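Local structure of SusD homolog (Bacteroides ovatus, 4F53) at residues C269-Y274 against A281-S286; D276-A281 against E380-S385; T412-A417 against I430-W435. The protein is a member of the SusD/RagB outer-membrane lipoprotein family and probably binds glycans, perhaps mucin O-glycans, at the cell surface. All blocks are in the same frame, centred on the assembly; numbering follows the deposited sequence.

Interaction 1. Residues C269-Y274 against A281-S286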
ATOM      1  N   CYS A 269      -1.639  17.248  -7.793  1.00 34.38           N
ATOM      2  CA  CYS A 269      -0.572  17.874  -8.591  1.00 35.81           C
ATOM      3  C   CYS A 269      -0.255  17.048  -9.856  1.00 36.20           C
ATOM      4  O   CYS A 269      -0.206  17.607 -10.947  1.00 35.35           O
ATOM      5  CB  CYS A 269       0.680  18.094  -7.754  1.00 37.67           C
ATOM      6  SG  CYS A 269       0.597  19.558  -6.704  1.00 44.21           S
ATOM      7  N   TYR A 270      -0.059  15.730  -9.701  1.00 29.97           N
ATOM      8  CA  TYR A 270       0.225  14.841 -10.828  1.00 29.06           C
ATOM      9  C   TYR A 270      -0.974  14.698 -11.752  1.00 30.51           C
ATOM     10  O   TYR A 270      -0.830  14.798 -12.958  1.00 30.15           O
ATOM     11  CB  TYR A 270       0.630  13.434 -10.338  1.00 28.92           C
ATOM     12  CG  TYR A 270       2.070  13.331  -9.876  1.00 31.22           C
ATOM     13  CD1 TYR A 270       3.101  13.138 -10.788  1.00 32.51           C
ATOM     14  CD2 TYR A 270       2.395  13.369  -8.521  1.00 31.78           C
ATOM     15  CE1 TYR A 270       4.427  13.028 -10.372  1.00 31.03           C
ATOM     16  CE2 TYR A 270       3.719  13.250  -8.089  1.00 31.95           C
ATOM     17  CZ  TYR A 270       4.730  13.086  -9.023  1.00 33.23           C
ATOM     18  OH  TYR A 270       6.025  12.930  -8.635  1.00 28.21           O
HETATM   19  N   MSE A 271      -2.164  14.477 -11.167  1.00 26.12           N
HETATM   20  CA  MSE A 271      -3.370  14.179 -11.934  1.00 25.17           C
HETATM   21  C   MSE A 271      -3.922  15.392 -12.641  1.00 29.55           C
HETATM   22  O   MSE A 271      -4.416  15.226 -13.750  1.00 29.56           O
HETATM   23  CB  MSE A 271      -4.390  13.458 -11.071  1.00 25.38           C
HETATM   24  CG  MSE A 271      -3.869  12.080 -10.671  1.00 28.96           C
HETATM   25 SE   MSE A 271      -5.102  11.125  -9.558  0.75 33.56          SE
HETATM   26  CE  MSE A 271      -6.327  10.627 -10.905  1.00 29.44           C
ATOM     27  N   ASN A 272      -3.728  16.602 -12.094  1.00 28.09           N
ATOM     28  CA  ASN A 272      -4.095  17.854 -12.787  1.00 29.07           C
ATOM     29  C   ASN A 272      -3.138  18.094 -13.952  1.00 35.14           C
ATOM     30  O   ASN A 272      -3.600  18.371 -15.041  1.00 35.64           O
ATOM     31  CB  ASN A 272      -4.102  19.073 -11.835  1.00 26.41           C
ATOM     32  CG  ASN A 272      -5.335  19.117 -10.972  1.00 37.46           C
ATOM     33  OD1 ASN A 272      -6.352  18.520 -11.282  1.00 39.44           O
ATOM     34  ND2 ASN A 272      -5.301  19.855  -9.899  1.00 29.58           N
ATOM     35  N   ALA A 273      -1.805  17.903 -13.746  1.00 33.88           N
ATOM     36  CA  ALA A 273      -0.796  18.094 -14.802  1.00 33.45           C
ATOM     37  C   ALA A 273      -1.065  17.182 -15.995  1.00 36.11           C
ATOM     38  O   ALA A 273      -0.829  17.578 -17.134  1.00 35.22           O
ATOM     39  CB  ALA A 273       0.584  17.819 -14.256  1.00 33.70           C
ATOM     40  N   TYR A 274      -1.556  15.952 -15.729  1.00 31.88           N
ATOM     41  CA  TYR A 274      -1.829  14.988 -16.793  1.00 30.76           C
ATOM     42  C   TYR A 274      -3.269  15.065 -17.311  1.00 36.13           C
ATOM     43  O   TYR A 274      -3.626  14.240 -18.158  1.00 36.63           O
ATOM     44  CB  TYR A 274      -1.520  13.557 -16.306  1.00 29.01           C
ATOM     45  CG  TYR A 274      -0.114  13.365 -15.775  1.00 30.17           C
ATOM     46  CD1 TYR A 274       0.947  14.144 -16.244  1.00 32.44           C
ATOM     47  CD2 TYR A 274       0.172  12.366 -14.855  1.00 28.45           C
ATOM     48  CE1 TYR A 274       2.231  13.997 -15.727  1.00 31.87           C
ATOM     49  CE2 TYR A 274       1.462  12.173 -14.376  1.00 29.47           C
ATOM     50  CZ  TYR A 274       2.489  13.002 -14.800  1.00 36.56           C
ATOM     51  OH  TYR A 274       3.769  12.787 -14.331  1.00 31.76           O
ATOM     52  N   ALA A 281     -13.102   9.738 -11.133  1.00 33.51           N
ATOM     53  CA  ALA A 281     -13.409   8.431 -10.561  1.00 32.88           C
ATOM     54  C   ALA A 281     -12.957   8.331  -9.097  1.00 36.08           C
ATOM     55  O   ALA A 281     -13.569   7.610  -8.321  1.00 37.58           O
ATOM     56  CB  ALA A 281     -12.786   7.320 -11.391  1.00 33.22           C
ATOM     57  N   TYR A 282     -11.901   9.060  -8.713  1.00 31.25           N
ATOM     58  CA  TYR A 282     -11.267   8.987  -7.384  1.00 28.47           C
ATOM     59  C   TYR A 282     -11.804   9.974  -6.374  1.00 29.49           C
ATOM     60  O   TYR A 282     -11.928   9.641  -5.195  1.00 26.60           O
ATOM     61  CB  TYR A 282      -9.757   9.266  -7.503  1.00 28.45           C
ATOM     62  CG  TYR A 282      -8.916   8.208  -8.176  1.00 29.59           C
ATOM     63  CD1 TYR A 282      -9.494   7.047  -8.692  1.00 31.82           C
ATOM     64  CD2 TYR A 282      -7.534   8.335  -8.246  1.00 28.13           C
ATOM     65  CE1 TYR A 282      -8.711   6.030  -9.235  1.00 31.56           C
ATOM     66  CE2 TYR A 282      -6.745   7.327  -8.798  1.00 28.04           C
ATOM     67  CZ  TYR A 282      -7.340   6.183  -9.299  1.00 33.34           C
ATOM     68  OH  TYR A 282      -6.583   5.198  -9.861  1.00 30.34           O
ATOM     69  N   TYR A 283     -12.024  11.222  -6.796  1.00 26.06           N
ATOM     70  CA  TYR A 283     -12.398  12.216  -5.819  1.00 25.60           C
ATOM     71  C   TYR A 283     -13.216  13.334  -6.421  1.00 31.08           C
ATOM     72  O   TYR A 283     -13.451  13.358  -7.620  1.00 30.70           O
ATOM     73  CB  TYR A 283     -11.118  12.777  -5.124  1.00 26.18           C
ATOM     74  CG  TYR A 283      -9.936  13.060  -6.038  1.00 26.82           C
ATOM     75  CD1 TYR A 283      -9.930  14.167  -6.883  1.00 28.63           C
ATOM     76  CD2 TYR A 283      -8.811  12.235  -6.033  1.00 26.51           C
ATOM     77  CE1 TYR A 283      -8.846  14.433  -7.716  1.00 29.43           C
ATOM     78  CE2 TYR A 283      -7.734  12.480  -6.878  1.00 27.11           C
ATOM     79  CZ  TYR A 283      -7.745  13.594  -7.700  1.00 33.72           C
ATOM     80  OH  TYR A 283      -6.656  13.899  -8.466  1.00 33.24           O
ATOM     81  N   ASP A 284     -13.641  14.276  -5.569  1.00 30.35           N
ATOM     82  CA  ASP A 284     -14.456  15.408  -5.966  1.00 31.79           C
ATOM     83  C   ASP A 284     -13.672  16.701  -5.969  1.00 35.45           C
ATOM     84  O   ASP A 284     -12.598  16.786  -5.392  1.00 33.92           O
ATOM     85  CB  ASP A 284     -15.641  15.552  -4.994  1.00 35.13           C
ATOM     86  CG  ASP A 284     -16.755  14.542  -5.191  1.00 43.86           C
ATOM     87  OD1 ASP A 284     -17.192  14.366  -6.334  1.00 43.89           O
ATOM     88  OD2 ASP A 284     -17.278  14.035  -4.179  1.00 49.58           O
ATOM     89  N   LYS A 285     -14.247  17.735  -6.588  1.00 34.25           N
ATOM     90  CA  LYS A 285     -13.677  19.074  -6.551  1.00 33.83           C
ATOM     91  C   LYS A 285     -13.845  19.620  -5.120  1.00 35.62           C
ATOM     92  O   LYS A 285     -14.634  19.096  -4.313  1.00 32.62           O
ATOM     93  CB  LYS A 285     -14.327  19.987  -7.600  1.00 36.39           C
ATOM     94  CG  LYS A 285     -14.042  19.525  -9.025  1.00 37.30           C
ATOM     95  CD  LYS A 285     -14.242  20.631 -10.022  1.00 39.05           C
ATOM     96  CE  LYS A 285     -14.131  20.103 -11.430  1.00 51.06           C
ATOM     97  NZ  LYS A 285     -14.449  21.149 -12.433  1.00 67.66           N
ATOM     98  N   SER A 286     -13.044  20.614  -4.796  1.00 34.54           N
ATOM     99  CA  SER A 286     -13.030  21.281  -3.495  1.00 34.72           C
ATOM    100  C   SER A 286     -14.406  21.901  -3.162  1.00 38.67           C
ATOM    101  O   SER A 286     -15.198  22.163  -4.062  1.00 37.63           O
ATOM    102  CB  SER A 286     -11.942  22.346  -3.489  1.00 36.64           C
ATOM    103  OG  SER A 286     -12.191  23.299  -4.510  1.00 46.22           O
TER

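Interaction 2. Residues D276-A281 against E380-S385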
ATOM      1  N   ASP A 276      -5.855  14.052 -15.975  1.00 32.04           N
ATOM      2  CA  ASP A 276      -6.259  12.678 -15.766  1.00 29.34           C
ATOM      3  C   ASP A 276      -7.779  12.526 -15.598  1.00 32.49           C
ATOM      4  O   ASP A 276      -8.364  13.097 -14.666  1.00 32.57           O
ATOM      5  CB  ASP A 276      -5.505  12.115 -14.566  1.00 28.87           C
ATOM      6  CG  ASP A 276      -5.329  10.618 -14.579  1.00 36.56           C
ATOM      7  OD1 ASP A 276      -6.326   9.906 -14.806  1.00 39.56           O
ATOM      8  OD2 ASP A 276      -4.207  10.155 -14.323  1.00 40.09           O
ATOM      9  N   PRO A 277      -8.425  11.720 -16.478  1.00 28.76           N
ATOM     10  CA  PRO A 277      -9.877  11.462 -16.313  1.00 28.06           C
ATOM     11  C   PRO A 277     -10.204  10.563 -15.110  1.00 32.10           C
ATOM     12  O   PRO A 277     -11.373  10.414 -14.784  1.00 33.26           O
ATOM     13  CB  PRO A 277     -10.294  10.797 -17.637  1.00 29.26           C
ATOM     14  CG  PRO A 277      -9.077  10.228 -18.182  1.00 34.22           C
ATOM     15  CD  PRO A 277      -7.880  11.014 -17.658  1.00 29.90           C
ATOM     16  N   ARG A 278      -9.206  10.004 -14.428  1.00 29.86           N
ATOM     17  CA  ARG A 278      -9.452   9.215 -13.205  1.00 29.17           C
ATOM     18  C   ARG A 278      -9.701  10.145 -12.039  1.00 32.19           C
ATOM     19  O   ARG A 278     -10.067   9.667 -10.983  1.00 31.21           O
ATOM     20  CB  ARG A 278      -8.306   8.241 -12.882  1.00 28.18           C
ATOM     21  CG  ARG A 278      -8.200   7.103 -13.885  1.00 31.96           C
ATOM     22  CD  ARG A 278      -6.896   6.401 -13.728  1.00 33.19           C
ATOM     23  NE  ARG A 278      -5.794   7.217 -14.233  1.00 29.43           N
ATOM     24  CZ  ARG A 278      -4.576   6.750 -14.438  1.00 33.65           C
ATOM     25  NH1 ARG A 278      -4.301   5.478 -14.198  1.00 25.14           N
ATOM     26  NH2 ARG A 278      -3.628   7.543 -14.911  1.00 23.81           N
ATOM     27  N   ARG A 279      -9.538  11.471 -12.216  1.00 32.26           N
ATOM     28  CA  ARG A 279      -9.827  12.442 -11.139  1.00 33.64           C
ATOM     29  C   ARG A 279     -11.267  12.314 -10.690  1.00 39.30           C
ATOM     30  O   ARG A 279     -11.504  12.138  -9.487  1.00 37.76           O
ATOM     31  CB  ARG A 279      -9.530  13.893 -11.541  1.00 30.63           C
ATOM     32  CG  ARG A 279      -8.036  14.202 -11.450  1.00 28.29           C
ATOM     33  CD  ARG A 279      -7.711  15.566 -12.051  1.00 27.70           C
ATOM     34  NE  ARG A 279      -8.179  15.648 -13.439  1.00 28.57           N
ATOM     35  CZ  ARG A 279      -8.158  16.756 -14.171  1.00 41.39           C
ATOM     36  NH1 ARG A 279      -7.704  17.892 -13.658  1.00 27.66           N
ATOM     37  NH2 ARG A 279      -8.598  16.737 -15.420  1.00 30.61           N
ATOM     38  N   GLU A 280     -12.211  12.299 -11.670  1.00 37.84           N
ATOM     39  CA  GLU A 280     -13.639  12.149 -11.422  1.00 38.81           C
ATOM     40  C   GLU A 280     -13.946  10.750 -10.873  1.00 38.80           C
ATOM     41  O   GLU A 280     -14.922  10.606 -10.155  1.00 37.92           O
ATOM     42  CB  GLU A 280     -14.493  12.485 -12.673  1.00 42.13           C
ATOM     43  CG  GLU A 280     -14.318  11.542 -13.865  1.00 64.58           C
ATOM     44  CD  GLU A 280     -14.380  12.089 -15.292  1.00 94.99           C
ATOM     45  OE1 GLU A 280     -15.162  13.039 -15.538  1.00 97.46           O
ATOM     46  OE2 GLU A 280     -13.705  11.508 -16.182  1.00 70.82           O
ATOM     47  N   ALA A 281     -13.102   9.738 -11.133  1.00 33.51           N
ATOM     48  CA  ALA A 281     -13.409   8.431 -10.561  1.00 32.88           C
ATOM     49  C   ALA A 281     -12.957   8.331  -9.097  1.00 36.08           C
ATOM     50  O   ALA A 281     -13.569   7.610  -8.321  1.00 37.58           O
ATOM     51  CB  ALA A 281     -12.786   7.320 -11.391  1.00 33.22           C
ATOM     52  N   GLU A 380      -6.092   6.931 -25.373  1.00 40.17           N
ATOM     53  CA  GLU A 380      -5.116   7.220 -26.430  1.00 40.49           C
ATOM     54  C   GLU A 380      -4.588   8.658 -26.314  1.00 42.62           C
ATOM     55  O   GLU A 380      -3.397   8.872 -26.513  1.00 43.73           O
ATOM     56  CB  GLU A 380      -5.703   6.958 -27.827  1.00 43.54           C
ATOM     57  CG  GLU A 380      -6.294   5.563 -28.011  1.00 57.56           C
ATOM     58  CD  GLU A 380      -7.753   5.363 -27.604  1.00 89.33           C
ATOM     59  OE1 GLU A 380      -8.418   6.333 -27.159  1.00 66.07           O
ATOM     60  OE2 GLU A 380      -8.230   4.211 -27.735  1.00 91.71           O
ATOM     61  N   ASN A 381      -5.440   9.625 -25.952  1.00 38.85           N
ATOM     62  CA  ASN A 381      -4.992  11.011 -25.761  1.00 37.71           C
ATOM     63  C   ASN A 381      -4.194  11.109 -24.480  1.00 37.24           C
ATOM     64  O   ASN A 381      -3.217  11.841 -24.433  1.00 37.98           O
ATOM     65  CB  ASN A 381      -6.148  12.031 -25.752  1.00 34.94           C
ATOM     66  CG  ASN A 381      -6.921  12.107 -27.038  1.00 62.56           C
ATOM     67  OD1 ASN A 381      -6.364  12.250 -28.135  1.00 64.76           O
ATOM     68  ND2 ASN A 381      -8.236  12.048 -26.925  1.00 60.76           N
ATOM     69  N   TYR A 382      -4.593  10.373 -23.448  1.00 33.30           N
ATOM     70  CA  TYR A 382      -3.878  10.371 -22.175  1.00 31.80           C
ATOM     71  C   TYR A 382      -2.465   9.807 -22.368  1.00 37.07           C
ATOM     72  O   TYR A 382      -1.504  10.423 -21.905  1.00 38.36           O
ATOM     73  CB  TYR A 382      -4.647   9.594 -21.107  1.00 31.42           C
ATOM     74  CG  TYR A 382      -3.968   9.652 -19.753  1.00 31.33           C
ATOM     75  CD1 TYR A 382      -4.127  10.756 -18.914  1.00 31.69           C
ATOM     76  CD2 TYR A 382      -3.143   8.609 -19.315  1.00 30.26           C
ATOM     77  CE1 TYR A 382      -3.488  10.819 -17.675  1.00 29.51           C
ATOM     78  CE2 TYR A 382      -2.526   8.649 -18.066  1.00 29.14           C
ATOM     79  CZ  TYR A 382      -2.694   9.758 -17.251  1.00 35.22           C
ATOM     80  OH  TYR A 382      -2.047   9.809 -16.026  1.00 30.27           O
ATOM     81  N   LEU A 383      -2.334   8.673 -23.102  1.00 32.79           N
ATOM     82  CA  LEU A 383      -1.063   7.994 -23.394  1.00 31.26           C
ATOM     83  C   LEU A 383      -0.063   8.897 -24.135  1.00 36.61           C
ATOM     84  O   LEU A 383       1.137   8.712 -23.983  1.00 37.08           O
ATOM     85  CB  LEU A 383      -1.316   6.715 -24.210  1.00 31.37           C
ATOM     86  CG  LEU A 383      -1.981   5.531 -23.451  1.00 34.30           C
ATOM     87  CD1 LEU A 383      -2.336   4.391 -24.412  1.00 34.18           C
ATOM     88  CD2 LEU A 383      -1.098   5.020 -22.335  1.00 32.94           C
ATOM     89  N   ALA A 384      -0.545   9.888 -24.884  1.00 34.23           N
ATOM     90  CA  ALA A 384       0.267  10.841 -25.650  1.00 34.08           C
ATOM     91  C   ALA A 384       0.546  12.146 -24.873  1.00 38.44           C
ATOM     92  O   ALA A 384       1.275  13.003 -25.362  1.00 39.99           O
ATOM     93  CB  ALA A 384      -0.443  11.166 -26.962  1.00 35.46           C
ATOM     94  N   SER A 385      -0.031  12.297 -23.688  1.00 36.18           N
ATOM     95  CA  SER A 385       0.070  13.487 -22.832  1.00 36.66           C
ATOM     96  C   SER A 385       1.530  13.776 -22.439  1.00 40.27           C
ATOM     97  O   SER A 385       2.269  12.853 -22.061  1.00 38.91           O
ATOM     98  CB  SER A 385      -0.812  13.324 -21.584  1.00 38.49           C
ATOM     99  OG  SER A 385      -0.536  14.267 -20.556  1.00 53.61           O
TER

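Interaction 3. Residues T412-A417 against I430-W435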
ATOM      1  N   THR A 412      10.067  17.221 -10.322  1.00 40.40           N
ATOM      2  CA  THR A 412      10.091  16.099 -11.276  1.00 39.32           C
ATOM      3  C   THR A 412       9.711  16.586 -12.663  1.00 44.11           C
ATOM      4  O   THR A 412       8.895  17.495 -12.782  1.00 45.80           O
ATOM      5  CB  THR A 412       9.142  14.926 -10.834  1.00 36.29           C
ATOM      6  OG1 THR A 412       9.265  13.894 -11.791  1.00 34.40           O
ATOM      7  CG2 THR A 412       7.646  15.312 -10.817  1.00 32.42           C
ATOM      8  N   ASN A 413      10.208  15.916 -13.696  1.00 39.79           N
ATOM      9  CA  ASN A 413       9.859  16.229 -15.088  1.00 40.35           C
ATOM     10  C   ASN A 413       9.104  15.063 -15.731  1.00 40.28           C
ATOM     11  O   ASN A 413       8.875  15.079 -16.947  1.00 39.98           O
ATOM     12  CB  ASN A 413      11.108  16.570 -15.914  1.00 49.21           C
ATOM     13  CG  ASN A 413      11.311  18.049 -16.112  1.00 93.76           C
ATOM     14  OD1 ASN A 413      10.428  18.768 -16.607  1.00 89.37           O
ATOM     15  ND2 ASN A 413      12.488  18.535 -15.734  1.00 93.44           N
ATOM     16  N   VAL A 414       8.688  14.068 -14.902  1.00 33.64           N
ATOM     17  CA  VAL A 414       7.982  12.869 -15.353  1.00 31.21           C
ATOM     18  C   VAL A 414       6.622  13.260 -15.967  1.00 34.63           C
ATOM     19  O   VAL A 414       5.880  14.086 -15.424  1.00 33.64           O
ATOM     20  CB  VAL A 414       7.839  11.775 -14.233  1.00 32.10           C
ATOM     21  CG1 VAL A 414       6.831  12.169 -13.149  1.00 31.36           C
ATOM     22  CG2 VAL A 414       7.485  10.409 -14.818  1.00 30.08           C
ATOM     23  N   THR A 415       6.331  12.676 -17.120  1.00 30.81           N
ATOM     24  CA  THR A 415       5.068  12.859 -17.796  1.00 30.22           C
ATOM     25  C   THR A 415       4.584  11.472 -18.256  1.00 33.06           C
ATOM     26  O   THR A 415       5.193  10.456 -17.894  1.00 32.06           O
ATOM     27  CB  THR A 415       5.113  13.957 -18.866  1.00 39.06           C
ATOM     28  OG1 THR A 415       3.750  14.173 -19.277  1.00 42.77           O
ATOM     29  CG2 THR A 415       6.043  13.621 -20.052  1.00 32.38           C
ATOM     30  N   VAL A 416       3.444  11.430 -18.973  1.00 29.33           N
ATOM     31  CA  VAL A 416       2.792  10.191 -19.376  1.00 27.26           C
ATOM     32  C   VAL A 416       3.449   9.541 -20.609  1.00 31.37           C
ATOM     33  O   VAL A 416       3.834   8.370 -20.521  1.00 29.64           O
ATOM     34  CB  VAL A 416       1.269  10.380 -19.597  1.00 29.54           C
ATOM     35  CG1 VAL A 416       0.586   9.037 -19.859  1.00 28.04           C
ATOM     36  CG2 VAL A 416       0.630  11.096 -18.407  1.00 28.59           C
ATOM     37  N   ALA A 417       3.517  10.275 -21.752  1.00 30.08           N
ATOM     38  CA  ALA A 417       4.031   9.752 -23.032  1.00 29.99           C
ATOM     39  C   ALA A 417       5.357   9.000 -22.818  1.00 34.08           C
ATOM     40  O   ALA A 417       6.324   9.577 -22.312  1.00 34.58           O
ATOM     41  CB  ALA A 417       4.178  10.869 -24.052  1.00 30.93           C
ATOM     42  N   ILE A 430       7.023   4.330 -15.085  1.00 26.31           N
ATOM     43  CA  ILE A 430       6.316   3.115 -14.688  1.00 24.82           C
ATOM     44  C   ILE A 430       5.733   3.245 -13.264  1.00 27.18           C
ATOM     45  O   ILE A 430       4.554   2.928 -13.047  1.00 26.48           O
ATOM     46  CB  ILE A 430       7.256   1.864 -14.800  1.00 26.89           C
ATOM     47  CG1 ILE A 430       7.634   1.573 -16.283  1.00 27.46           C
ATOM     48  CG2 ILE A 430       6.646   0.597 -14.076  1.00 22.72           C
ATOM     49  CD1 ILE A 430       8.820   0.533 -16.467  1.00 18.24           C
ATOM     50  N   ILE A 431       6.584   3.654 -12.292  1.00 23.17           N
ATOM     51  CA  ILE A 431       6.219   3.725 -10.883  1.00 22.12           C
ATOM     52  C   ILE A 431       5.234   4.847 -10.629  1.00 26.76           C
ATOM     53  O   ILE A 431       4.315   4.651  -9.842  1.00 27.46           O
ATOM     54  CB  ILE A 431       7.498   3.797  -9.963  1.00 24.95           C
ATOM     55  CG1 ILE A 431       8.399   2.556 -10.203  1.00 23.20           C
ATOM     56  CG2 ILE A 431       7.138   3.884  -8.451  1.00 24.54           C
ATOM     57  CD1 ILE A 431       7.742   1.153  -9.796  1.00 19.53           C
ATOM     58  N   THR A 432       5.373   5.985 -11.310  1.00 25.80           N
ATOM     59  CA  THR A 432       4.440   7.108 -11.132  1.00 25.96           C
ATOM     60  C   THR A 432       3.057   6.688 -11.620  1.00 28.22           C
ATOM     61  O   THR A 432       2.069   6.960 -10.951  1.00 28.16           O
ATOM     62  CB  THR A 432       4.963   8.370 -11.846  1.00 30.82           C
ATOM     63  OG1 THR A 432       6.220   8.699 -11.258  1.00 31.77           O
ATOM     64  CG2 THR A 432       3.998   9.568 -11.735  1.00 23.25           C
ATOM     65  N   GLN A 433       2.996   6.014 -12.785  1.00 24.78           N
ATOM     66  CA  GLN A 433       1.732   5.560 -13.342  1.00 23.24           C
ATOM     67  C   GLN A 433       1.163   4.419 -12.503  1.00 24.82           C
ATOM     68  O   GLN A 433      -0.028   4.402 -12.301  1.00 25.53           O
ATOM     69  CB  GLN A 433       1.855   5.206 -14.827  1.00 24.00           C
ATOM     70  CG  GLN A 433       1.894   6.478 -15.691  1.00 23.04           C
ATOM     71  CD  GLN A 433       0.650   7.332 -15.619  1.00 33.00           C
ATOM     72  OE1 GLN A 433      -0.497   6.842 -15.553  1.00 29.72           O
ATOM     73  NE2 GLN A 433       0.846   8.630 -15.714  1.00 30.91           N
ATOM     74  N   LYS A 434       2.000   3.533 -11.940  1.00 21.39           N
ATOM     75  CA  LYS A 434       1.539   2.489 -11.006  1.00 20.40           C
ATOM     76  C   LYS A 434       0.936   3.136  -9.742  1.00 25.42           C
ATOM     77  O   LYS A 434      -0.074   2.678  -9.232  1.00 26.25           O
ATOM     78  CB  LYS A 434       2.696   1.544 -10.628  1.00 19.84           C
ATOM     79  CG  LYS A 434       2.238   0.348  -9.782  1.00 25.96           C
ATOM     80  CD  LYS A 434       3.274  -0.763  -9.727  1.00 33.13           C
ATOM     81  CE  LYS A 434       4.203  -0.670  -8.562  1.00 31.39           C
ATOM     82  NZ  LYS A 434       5.191  -1.753  -8.638  1.00 31.36           N
ATOM     83  N   TRP A 435       1.570   4.195  -9.250  1.00 23.87           N
ATOM     84  CA  TRP A 435       1.154   4.948  -8.062  1.00 23.24           C
ATOM     85  C   TRP A 435      -0.251   5.583  -8.272  1.00 26.21           C
ATOM     86  O   TRP A 435      -1.100   5.419  -7.399  1.00 26.03           O
ATOM     87  CB  TRP A 435       2.214   5.988  -7.717  1.00 20.64           C
ATOM     88  CG  TRP A 435       1.898   6.859  -6.538  1.00 21.31           C
ATOM     89  CD1 TRP A 435       2.076   6.552  -5.220  1.00 24.21           C
ATOM     90  CD2 TRP A 435       1.454   8.225  -6.581  1.00 21.82           C
ATOM     91  NE1 TRP A 435       1.767   7.645  -4.432  1.00 25.42           N
ATOM     92  CE2 TRP A 435       1.411   8.696  -5.246  1.00 27.04           C
ATOM     93  CE3 TRP A 435       1.126   9.116  -7.628  1.00 23.01           C
ATOM     94  CZ2 TRP A 435       1.052  10.021  -4.924  1.00 26.50           C
ATOM     95  CZ3 TRP A 435       0.754  10.416  -7.305  1.00 25.12           C
ATOM     96  CH2 TRP A 435       0.748  10.865  -5.968  1.00 25.81           C
TER
HETATM   97  O   HOH W   1       3.663   9.646 -15.489  1.00 37.75           O

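Interaction 1. Residues C269-Y274 against A281-S286
Met-271, modelled as selenomethionine, reaches from the last turns of helix 265-273 to two consecutive tyrosines, Tyr-282 and Tyr-283, at the close of the short helix 279-282. It is a worked example of one flexible selenoether side chain, standing in for the thioether of methionine, serving two aromatic rings at once. The chalcogen-aromatic contacts come first. The SE atom of Met-271 lies 5.0 Å from the centroid of the Tyr-282 ring and 5.1 Å from that of Tyr-283. It stands 64° and 72° off the respective normals, so it approaches each ring obliquely, and both are Met-aromatic contacts.

The apolar touches separate the two tyrosines. The terminal methyl CE of Met-271 rests 3.7 Å from CD2 of Tyr-282, with the two side chains crossing at about a right angle. The turn at chi3 (76°) bends the end of the chain and carries this methyl to the Tyr-282 ring. Against Tyr-283 it is SE that does the touching, 4.0 Å from CE2.

A polar atom also takes part, without bonding. Tyr-283 OH sits 3.4 Å from SE and 3.5 Å from CB of Met-271; it is buried here and has no hydrogen-bonding partner anywhere in the model. Tyr-282 differs, because its hydroxyl is bonded to the backbone oxygen of Ile-436. Tyr-283 has left helical phi/psi, and both consecutive rings come to the same selenium.

Around this cluster, helix 423-438 supplies Ile-436 against Met-271, and Phe-439 stacks on the Tyr-282 ring. The contact thus clasps helix 265-273 to the short helix 279-282 beside the end of helix 423-438, while the chain beyond Tyr-283 runs on as an extended loop.

Interaction 2. Residues D276-A281 against E380-S385
Tyr-382 of helix 379-383 directs its phenol at a carboxylate-guanidinium pair formed by Asp-276 and Arg-278. With CG anti to the backbone N (chi1 -176°), the ring projects from the helix and places OH 2.8 Å from Asp-276 OD2, at best a weak hydrogen bond, since another acceptor is within reach of the proton; the main polar partner of this hydroxyl is Gln-433 NE2. Carboxylate and ring planes are inclined by 53°. The guanidinium stands almost perpendicular to the ring, at 85°, and Tyr-382 OH lies at its edge, 3.0 Å from Arg-278 NH2. Nearer the CB end of the ring, CD1 touches Pro-277 CD at 4.0 Å.

The pair itself is held side-on: Arg-278 NE donates to Asp-276 OD1 at 2.8 Å and NH2 to OD2 at 2.7 Å, each oxygen using its syn lone pair. OD1 also accepts the backbone N of Arg-278 at 2.9 Å, on its anti side, a capping bond. Asp-276 to Arg-279 form a type I beta turn leading into a helix, so the contact ties that turn to helix 379-383, near helices 358-372 and 423-438.

Gln-433 OE1 takes Arg-278 NH2, and Ser-369 bonds NH1. The opposite charges of the buried pair probably largely offset each other, and the several bonds fix the carboxylate's rotation; the guanidinium probably also helps keep Asp-276 ionised.

Interaction 3. Residues T412-A417 against I430-W435
Gln-433, on helix 423-438, meets Val-416 of segment 412-417, in the loop that precedes this helix, through the nitrogen at its tip, and its path shows how a glutamine can join a helix to a chain segment of no regular structure. CB leaves the helix toward the loop. CG lies beside the backbone N; the second torsion (chi2 -62°) bends the chain, and the amide reaches out from the helix toward the loop. Neither carbon comes near the loop. Beyond CD the group divides. NE2 touches both methyls of Val-416, CG2 at 3.7 Å and CG1 at 4.2 Å, and the two side chains cross at about a right angle. The same nitrogen donates to a water at 3.0 Å, which in turn gives a weak hydrogen bond to Thr-415 O, also at 3.0 Å. The main protein partner of NE2 is Tyr-382 OH, and that of OE1 is Arg-278.

Beside it, one residue earlier on the helix, Thr-432 meets Val-414 tip to tip. CG1 of Val-414 lies 4.0 Å from Thr-432 OG1 and 4.1 Å from its CG2. Thr-432 OG1 is bonded to Glu-428 O in its own helix, which is consistent with its tolerating a methyl neighbour. On the loop side, Thr-412 OG1 accepts from Val-414 N at 3.2 Å, an ST turn that helps shape the backbone leading to Val-414.

One water, bound weakly on the loop side, adds a polar link between the segments. Because Gln-433 uses its amide nitrogen and oxygen for different partners, the orientation of that amide is probably well defined. The valine methyls thus meet polar tips whose hydrogen bonds go largely to partners outside the two segments.

The three contacts form one connected region on the same side of the chain's centre. Interactions 1 and 2, with centres 10 Å apart, share Ala-281 and helix 279-282, and Asn-272 OD1 of the first lies 2.8 Å from Arg-279 NH1 of the second. Interaction 3 joins both: Tyr-274 OH is 2.7 Å from Val-414 O, and Tyr-382 OH is 3.1 Å from Gln-433 NE2. Ser-385 O and Ala-417 N, 2.9 Å apart, tie segment 412-417 to the residues just after helix 379-383. Bound calcium is remote: the side chains of Arg-278 and Gln-433 lie about 12 Å and about 13 Å from a calcium ion, so none of the contacts is a metal site.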